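Local coordinates for protein ribosomal RNA small subunit methyltransferase E (Neisseria gonorrhoeae, PDB 5VM8) that probably transfers a methyl group from S-adenosyl methionine to a uridine of 16S ribosomal RNA, using a trefoil-knotted methyltransferase fold, at residues L26-N29 against I30-L34; R123-G126 against E127-A130. All blocks are in the same frame, centred on the assembly; numbering follows the deposited sequence.

In the fold
Both contacts are local and both lie at the start of a helix, but in different domains. Interaction 1 (26-29 with 30-34) comes first along the chain and forms the opening turns of helix 28-36, in the N-terminal PUA-family domain beside the mixed sheet of strands 11-13, 23-25, 44-48, 54-62 and 67-75. Interaction 2 (123-126 with 127-130) follows strand 111-116 of the parallel sheet and leads into helix 128-147 of the SPOUT methyltransferase domain. The centres of interactions 1 and 2 are about 27 Å apart and their nearest atoms about 15 Å apart, without touching. An indirect connection exists: H33 of interaction 1 hydrogen-bonds E145, near the far end of the helix that interaction 2 begins, so that bond probably links the PUA-family part to the methyltransferase part.

Interaction 1 of 2, residues L26-N29 against I30-L34; sequences LPDN and IVRHL
The first turns of helix 28-36 in the PUA-family domain begin at P27, the N-cap residue, whose carbonyl O accepts from V31 N at 3.1 Å, nearly along the C=O axis, and weakly from I30 N. Two residues on, H33 N bonds N29 O at 3.2 Å, with a weak R32 N to D28 O bond between them. On the outer side, D28 OD2 meets R32 NH1 at 2.6 Å in a salt bridge one helical turn apart. The carboxylate and guanidinium planes stand 81° apart, so the pair is not a flat, two-pronged one. The arginine chain, bent at chi3 (-146°), runs back toward the helix start, where D28 O lies over one guanidinium face. The buried side is apolar. P27 CD packs on I30 CD1 at 3.7 Å, while L26 reaches farther along: its CD1 touches I30 CG2 at 3.9 Å and L34 CD1 at 3.8 Å, the leucine chain crossing both partners at about a right angle. I30 and L34 also touch F12, and L26, V31 and L34 touch A67 of strand 67-75. The arrangement is that of an amphipathic helix start, with an i to i+4 ion pair outside and aliphatic side chains facing a sheet.

Interaction 2 of 2, residues R123-G126 against E127-A130; sequences RLDG and ERAA
The backbone reverses in a type II' beta turn from D125 to R128, closed by R128 N donating to D125 O at 3.1 Å, and G126 supplies the positive phi (66°) that this turn needs at its second position. D125 O has a second donor, R128 NH1, also at 3.1 Å and nearly straight (166°). The two donors approach from opposite faces of the carbonyl plane, while the oxygen itself lies at the guanidinium edge, in plane. The turn thereby delivers the chain into helix 128-147 of the SPOUT domain, and a water bridges G126 O and A130 N across the helix start. R123 grips the D125 carboxylate side-on: NE takes OD1 at 2.9 Å and NH2 takes OD2 at 2.9 Å, each oxygen using its syn lone pair. Its guanidinium also lies flat on that of R128, centres 3.2 Å apart and planes inclined by 27°. D125 OD2, 3.5 Å from R128 NH1, sits well out of that guanidinium plane, so toward R128 it acts by charge alone; in this salt-bridge network the carboxylate probably eases the stacking of the two cations. With CG beside its backbone N and the chain extended from CG to NE, R128 runs past D125 O, its CD 3.4 Å from R123 CG.

Interaction 1 of 2, residues L26-N29 against I30-L34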
loop_
_atom_site.group_PDB
_atom_site.type_symbol
_atom_site.label_atom_id
_atom_site.label_comp_id
_atom_site.label_asym_id
_atom_site.label_seq_id
_atom_site.Cartn_x
_atom_site.Cartn_y
_atom_site.Cartn_z
ATOM N N LEU A 26 -24.041 -8.317 2.844
ATOM C CA LEU A 26 -22.590 -8.195 2.924
ATOM C C LEU A 26 -21.909 -9.535 2.645
ATOM O O LEU A 26 -22.467 -10.591 2.943
ATOM C CB LEU A 26 -22.179 -7.689 4.305
ATOM C CG LEU A 26 -22.715 -6.310 4.693
ATOM C CD1 LEU A 26 -22.645 -6.105 6.196
ATOM C CD2 LEU A 26 -21.925 -5.226 3.969
ATOM N N PRO A 27 -20.686 -9.513 2.109
ATOM C CA PRO A 27 -20.005 -10.761 1.730
ATOM C C PRO A 27 -19.534 -11.565 2.936
ATOM O O PRO A 27 -19.548 -11.110 4.079
ATOM C CB PRO A 27 -18.820 -10.272 0.889
ATOM C CG PRO A 27 -18.546 -8.916 1.406
ATOM C CD PRO A 27 -19.868 -8.330 1.790
ATOM N N ASP A 28 -19.077 -12.788 2.645
ATOM C CA ASP A 28 -18.704 -13.731 3.694
ATOM C C ASP A 28 -17.546 -13.220 4.545
ATOM O O ASP A 28 -17.485 -13.516 5.745
ATOM C CB ASP A 28 -18.336 -15.075 3.055
ATOM C CG ASP A 28 -18.122 -16.182 4.075
ATOM O OD1 ASP A 28 -19.116 -16.647 4.677
ATOM O OD2 ASP A 28 -16.957 -16.597 4.260
ATOM N N ASN A 29 -16.631 -12.445 3.957
ATOM C CA ASN A 29 -15.495 -11.929 4.718
ATOM C C ASN A 29 -15.905 -10.821 5.684
ATOM O O ASN A 29 -15.299 -10.676 6.752
ATOM C CB ASN A 29 -14.397 -11.427 3.777
ATOM C CG ASN A 29 -14.787 -10.162 3.032
ATOM O OD1 ASN A 29 -15.964 -9.882 2.822
ATOM N ND2 ASN A 29 -13.788 -9.381 2.643
ATOM N N ILE A 30 -16.917 -10.030 5.332
ATOM C CA ILE A 30 -17.374 -8.985 6.235
ATOM C C ILE A 30 -18.205 -9.586 7.362
ATOM O O ILE A 30 -18.242 -9.037 8.471
ATOM C CB ILE A 30 -18.149 -7.915 5.439
ATOM C CG1 ILE A 30 -17.204 -7.188 4.475
ATOM C CG2 ILE A 30 -18.863 -6.935 6.360
ATOM C CD1 ILE A 30 -17.822 -5.987 3.801
ATOM N N VAL A 31 -18.843 -10.735 7.111
ATOM C CA VAL A 31 -19.613 -11.423 8.147
ATOM C C VAL A 31 -18.698 -11.886 9.273
ATOM O O VAL A 31 -18.967 -11.637 10.454
ATOM C CB VAL A 31 -20.389 -12.606 7.541
ATOM C CG1 VAL A 31 -21.109 -13.388 8.641
ATOM C CG2 VAL A 31 -21.348 -12.123 6.478
ATOM N N ARG A 32 -17.611 -12.586 8.926
ATOM C CA ARG A 32 -16.668 -13.037 9.947
ATOM C C ARG A 32 -16.048 -11.852 10.672
ATOM O O ARG A 32 -15.841 -11.895 11.890
ATOM C CB ARG A 32 -15.573 -13.899 9.319
ATOM C CG ARG A 32 -16.072 -14.974 8.379
ATOM C CD ARG A 32 -14.973 -15.993 8.129
ATOM N NE ARG A 32 -15.010 -16.530 6.775
ATOM C CZ ARG A 32 -14.313 -16.037 5.755
ATOM N NH1 ARG A 32 -14.408 -16.594 4.557
ATOM N NH2 ARG A 32 -13.521 -14.986 5.934
ATOM N N HIS A 33 -15.752 -10.781 9.926
ATOM C CA HIS A 33 -15.181 -9.568 10.504
ATOM C C HIS A 33 -16.150 -8.926 11.500
ATOM O O HIS A 33 -15.747 -8.508 12.591
ATOM C CB HIS A 33 -14.820 -8.603 9.363
ATOM C CG HIS A 33 -13.685 -7.668 9.664
ATOM N ND1 HIS A 33 -13.295 -7.338 10.945
ATOM C CD2 HIS A 33 -12.858 -6.985 8.834
ATOM C CE1 HIS A 33 -12.277 -6.496 10.891
ATOM N NE2 HIS A 33 -11.995 -6.265 9.622
ATOM N N LEU A 34 -17.434 -8.842 11.141
ATOM C CA LEU A 34 -18.423 -8.274 12.052
ATOM C C LEU A 34 -18.561 -9.103 13.322
ATOM O O LEU A 34 -18.670 -8.551 14.420
ATOM C CB LEU A 34 -19.774 -8.166 11.350
ATOM C CG LEU A 34 -19.902 -7.020 10.357
ATOM C CD1 LEU A 34 -21.133 -7.212 9.498
ATOM C CD2 LEU A 34 -19.956 -5.696 11.090
#

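Interaction 2 of 2, residues R123-G126 against E127-A130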
loop_
_atom_site.group_PDB
_atom_site.type_symbol
_atom_site.label_atom_id
_atom_site.label_comp_id
_atom_site.label_asym_id
_atom_site.label_seq_id
_atom_site.Cartn_x
_atom_site.Cartn_y
_atom_site.Cartn_z
ATOM N N ARG A 123 10.224 -18.274 -1.836
ATOM C CA ARG A 123 9.781 -19.271 -2.788
ATOM C C ARG A 123 8.504 -18.791 -3.469
ATOM O O ARG A 123 7.538 -18.423 -2.801
ATOM C CB ARG A 123 9.567 -20.590 -2.043
ATOM C CG ARG A 123 9.011 -21.686 -2.894
ATOM C CD ARG A 123 9.477 -23.025 -2.443
ATOM N NE ARG A 123 8.972 -24.038 -3.343
ATOM C CZ ARG A 123 8.360 -25.143 -2.950
ATOM N NH1 ARG A 123 8.190 -25.386 -1.661
ATOM N NH2 ARG A 123 7.929 -26.013 -3.847
ATOM N N LEU A 124 8.495 -18.769 -4.805
ATOM C CA LEU A 124 7.324 -18.287 -5.536
ATOM C C LEU A 124 6.746 -19.271 -6.552
ATOM O O LEU A 124 5.796 -18.902 -7.250
ATOM C CB LEU A 124 7.640 -16.965 -6.257
ATOM C CG LEU A 124 8.130 -15.758 -5.444
ATOM C CD1 LEU A 124 8.441 -14.632 -6.364
ATOM C CD2 LEU A 124 7.110 -15.292 -4.416
ATOM N N ASP A 125 7.267 -20.504 -6.651
ATOM C CA ASP A 125 6.799 -21.450 -7.661
ATOM C C ASP A 125 5.432 -22.032 -7.288
ATOM O O ASP A 125 4.938 -21.896 -6.157
ATOM C CB ASP A 125 7.797 -22.589 -7.849
ATOM C CG ASP A 125 8.218 -23.222 -6.535
ATOM O OD1 ASP A 125 9.086 -22.645 -5.854
ATOM O OD2 ASP A 125 7.678 -24.284 -6.177
ATOM N N GLY A 126 4.834 -22.717 -8.265
ATOM C CA GLY A 126 3.500 -23.275 -8.086
ATOM C C GLY A 126 2.465 -22.178 -7.921
ATOM O O GLY A 126 2.518 -21.131 -8.581
ATOM N N GLU A 127 1.525 -22.407 -7.003
ATOM C CA GLU A 127 0.532 -21.406 -6.633
ATOM C C GLU A 127 1.050 -20.362 -5.649
ATOM O O GLU A 127 0.288 -19.454 -5.293
ATOM C CB GLU A 127 -0.700 -22.085 -6.036
ATOM C CG GLU A 127 -1.560 -22.794 -7.054
ATOM C CD GLU A 127 -2.978 -22.962 -6.574
ATOM O OE1 GLU A 127 -3.181 -23.574 -5.506
ATOM O OE2 GLU A 127 -3.892 -22.466 -7.259
ATOM N N ARG A 128 2.314 -20.440 -5.222
ATOM C CA ARG A 128 2.776 -19.576 -4.133
ATOM C C ARG A 128 2.713 -18.103 -4.499
ATOM O O ARG A 128 2.356 -17.271 -3.660
ATOM C CB ARG A 128 4.195 -19.941 -3.715
ATOM C CG ARG A 128 4.254 -21.254 -2.937
ATOM C CD ARG A 128 5.658 -21.813 -2.918
ATOM N NE ARG A 128 5.679 -23.117 -2.285
ATOM C CZ ARG A 128 5.299 -24.247 -2.873
ATOM N NH1 ARG A 128 4.890 -24.248 -4.132
ATOM N NH2 ARG A 128 5.321 -25.377 -2.187
ATOM N N ALA A 129 3.077 -17.748 -5.732
ATOM C CA ALA A 129 3.102 -16.331 -6.083
ATOM C C ALA A 129 1.710 -15.714 -5.945
ATOM O O ALA A 129 1.540 -14.673 -5.300
ATOM C CB ALA A 129 3.643 -16.156 -7.502
ATOM N N ALA A 130 0.697 -16.394 -6.485
ATOM C CA ALA A 130 -0.682 -15.933 -6.357
ATOM C C ALA A 130 -1.131 -15.889 -4.899
ATOM O O ALA A 130 -1.843 -14.967 -4.489
ATOM C CB ALA A 130 -1.616 -16.849 -7.162
HETATM O O HOH W 1 1.570 -18.469 -8.288
#